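Local structure of saframycin Mx1 synthetase B (Legionella pneumophila subsp. pneumophila, 3KXW) at residues Asp459-Tyr464 against His498-Thr503. The protein belongs, as a fatty acid AMP ligase by name, to the ANL superfamily, with a large AMP-binding domain and a smaller C-terminal domain. Residues are numbered along the deposited sequence; the frame is centred on the assembly and turned at random.
Sequences DLIIIY and HEYKLT
With chi1 of Leu460 near -178°, CG stands opposite the backbone N and the side chain runs out from the helix start; Tyr500, its CG anti to the carbonyl carbon (chi1 -70°), reaches back the other way, and the two slide past each other. Leu460 CB sits over the middle of one face of the Tyr500 ring, 3.8 Å from its centroid and 6° off the normal, a CH-pi contact. The CD2 branch of Leu460 presses closely on the root of the tyrosine, 3.3 Å from Tyr500 CB. Ile461 adds its tip at the ring edge, CD1 lying 4.2 Å from Tyr500 CE1. The phenol ends at the first turn of the helix, where one water links Tyr500 OH (2.9 Å) to Leu460 N (3.0 Å), accepting from this N-H. Asp459 caps the same turn through OD2, which takes weak bonds from Ile461 N and Ile462 N. Further along, the Tyr464 ring meets Leu502 obliquely, CE2 lying 4.5 Å from Leu502 CD1; Tyr469 packs edge-to-face with Tyr464, which also touches Val493 of strand 486-496. No direct hydrogen bond joins the segments. Thus the N-capped start of helix 460-466 rests through apolar side chains on strand 499-508, one of the two inner strands of the four-stranded mixed sheet of the C-terminal domain of this ANL-family enzyme.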
loop_
_atom_site.group_PDB
_atom_site.type_symbol
_atom_site.label_atom_id
_atom_site.label_comp_id
_atom_site.label_asym_id
_atom_site.label_seq_id
_atom_site.Cartn_x
_atom_site.Cartn_y
_atom_site.Cartn_z
ATOM N N ASP A 459 -17.638 9.528 -5.663
ATOM C CA ASP A 459 -18.206 8.997 -4.437
ATOM C C ASP A 459 -17.669 7.590 -4.121
ATOM O O ASP A 459 -17.756 6.683 -4.943
ATOM C CB ASP A 459 -19.727 8.976 -4.574
ATOM C CG ASP A 459 -20.417 8.672 -3.278
ATOM O OD1 ASP A 459 -20.909 9.625 -2.634
ATOM O OD2 ASP A 459 -20.454 7.485 -2.890
ATOM N N LEU A 460 -17.121 7.415 -2.928
ATOM C CA LEU A 460 -16.461 6.158 -2.584
ATOM C C LEU A 460 -17.441 4.976 -2.544
ATOM O O LEU A 460 -17.077 3.837 -2.827
ATOM C CB LEU A 460 -15.733 6.294 -1.241
ATOM C CG LEU A 460 -14.970 5.043 -0.811
ATOM C CD1 LEU A 460 -13.726 4.877 -1.672
ATOM C CD2 LEU A 460 -14.565 5.102 0.647
ATOM N N ILE A 461 -18.685 5.245 -2.175
ATOM C CA ILE A 461 -19.707 4.204 -2.207
ATOM C C ILE A 461 -19.913 3.702 -3.642
ATOM O O ILE A 461 -20.066 2.504 -3.880
ATOM C CB ILE A 461 -21.016 4.718 -1.575
ATOM C CG1 ILE A 461 -20.828 4.742 -0.050
ATOM C CG2 ILE A 461 -22.195 3.845 -1.948
ATOM C CD1 ILE A 461 -21.789 5.625 0.682
ATOM N N ILE A 462 -19.889 4.632 -4.588
ATOM C CA ILE A 462 -20.027 4.282 -5.998
ATOM C C ILE A 462 -18.836 3.452 -6.453
ATOM O O ILE A 462 -18.984 2.470 -7.173
ATOM C CB ILE A 462 -20.150 5.550 -6.878
ATOM C CG1 ILE A 462 -21.384 6.360 -6.462
ATOM C CG2 ILE A 462 -20.179 5.183 -8.376
ATOM C CD1 ILE A 462 -22.659 5.558 -6.485
ATOM N N ILE A 463 -17.644 3.849 -6.029
ATOM C CA ILE A 463 -16.433 3.104 -6.368
ATOM C C ILE A 463 -16.435 1.678 -5.827
ATOM O O ILE A 463 -16.108 0.736 -6.551
ATOM C CB ILE A 463 -15.168 3.823 -5.884
ATOM C CG1 ILE A 463 -14.993 5.129 -6.654
ATOM C CG2 ILE A 463 -13.938 2.925 -6.031
ATOM C CD1 ILE A 463 -15.651 5.121 -8.044
ATOM N N TYR A 464 -16.784 1.520 -4.551
ATOM C CA TYR A 464 -16.903 0.195 -3.962
ATOM C C TYR A 464 -17.892 -0.647 -4.752
ATOM O O TYR A 464 -17.655 -1.835 -4.967
ATOM C CB TYR A 464 -17.288 0.254 -2.468
ATOM C CG TYR A 464 -16.069 0.387 -1.574
ATOM C CD1 TYR A 464 -15.247 1.485 -1.674
ATOM C CD2 TYR A 464 -15.730 -0.602 -0.646
ATOM C CE1 TYR A 464 -14.107 1.620 -0.875
ATOM C CE2 TYR A 464 -14.589 -0.475 0.165
ATOM C CZ TYR A 464 -13.786 0.647 0.040
ATOM O OH TYR A 464 -12.643 0.817 0.819
ATOM N N HIS A 498 -17.712 12.946 7.483
ATOM C CA HIS A 498 -16.407 13.239 6.926
ATOM C C HIS A 498 -15.504 12.017 6.734
ATOM O O HIS A 498 -14.372 12.175 6.303
ATOM C CB HIS A 498 -15.696 14.302 7.788
ATOM C CG HIS A 498 -16.624 15.319 8.385
ATOM N ND1 HIS A 498 -17.354 16.204 7.618
ATOM C CD2 HIS A 498 -16.930 15.600 9.675
ATOM C CE1 HIS A 498 -18.083 16.972 8.408
ATOM N NE2 HIS A 498 -17.840 16.629 9.662
ATOM N N GLU A 499 -15.987 10.816 7.060
ATOM C CA GLU A 499 -15.215 9.592 6.834
ATOM C C GLU A 499 -16.043 8.466 6.221
ATOM O O GLU A 499 -17.273 8.425 6.358
ATOM C CB GLU A 499 -14.616 9.092 8.145
ATOM C CG GLU A 499 -14.260 10.218 9.069
ATOM C CD GLU A 499 -13.351 9.779 10.185
ATOM O OE1 GLU A 499 -13.704 8.804 10.893
ATOM O OE2 GLU A 499 -12.289 10.421 10.343
ATOM N N TYR A 500 -15.363 7.553 5.541
ATOM C CA TYR A 500 -16.033 6.363 5.037
ATOM C C TYR A 500 -15.594 5.150 5.845
ATOM O O TYR A 500 -14.430 5.033 6.196
ATOM C CB TYR A 500 -15.731 6.155 3.558
ATOM C CG TYR A 500 -16.386 7.174 2.656
ATOM C CD1 TYR A 500 -17.652 6.943 2.114
ATOM C CD2 TYR A 500 -15.747 8.369 2.351
ATOM C CE1 TYR A 500 -18.254 7.871 1.282
ATOM C CE2 TYR A 500 -16.343 9.310 1.534
ATOM C CZ TYR A 500 -17.591 9.058 0.997
ATOM O OH TYR A 500 -18.167 9.995 0.180
ATOM N N LYS A 501 -16.527 4.250 6.141
ATOM C CA LYS A 501 -16.203 3.081 6.966
ATOM C C LYS A 501 -16.736 1.816 6.312
ATOM O O LYS A 501 -17.932 1.672 6.145
ATOM C CB LYS A 501 -16.802 3.227 8.370
ATOM C CG LYS A 501 -16.486 4.560 9.073
ATOM C CD LYS A 501 -16.973 4.588 10.533
ATOM C CE LYS A 501 -15.976 3.903 11.462
ATOM N NZ LYS A 501 -14.596 4.457 11.283
ATOM N N LEU A 502 -15.836 0.926 5.920
ATOM C CA LEU A 502 -16.235 -0.380 5.443
ATOM C C LEU A 502 -16.823 -1.142 6.617
ATOM O O LEU A 502 -16.185 -1.275 7.667
ATOM C CB LEU A 502 -15.031 -1.118 4.885
ATOM C CG LEU A 502 -15.240 -2.571 4.501
ATOM C CD1 LEU A 502 -16.462 -2.744 3.563
ATOM C CD2 LEU A 502 -13.952 -3.156 3.884
ATOM N N THR A 503 -18.025 -1.661 6.436
ATOM C CA THR A 503 -18.771 -2.252 7.551
ATOM C C THR A 503 -19.175 -3.661 7.197
ATOM O O THR A 503 -19.685 -3.885 6.123
ATOM C CB THR A 503 -20.027 -1.429 7.827
ATOM O OG1 THR A 503 -19.644 -0.062 8.050
ATOM C CG2 THR A 503 -20.789 -1.952 9.058
HETATM O O HOH W 1 -16.104 9.996 -1.871
#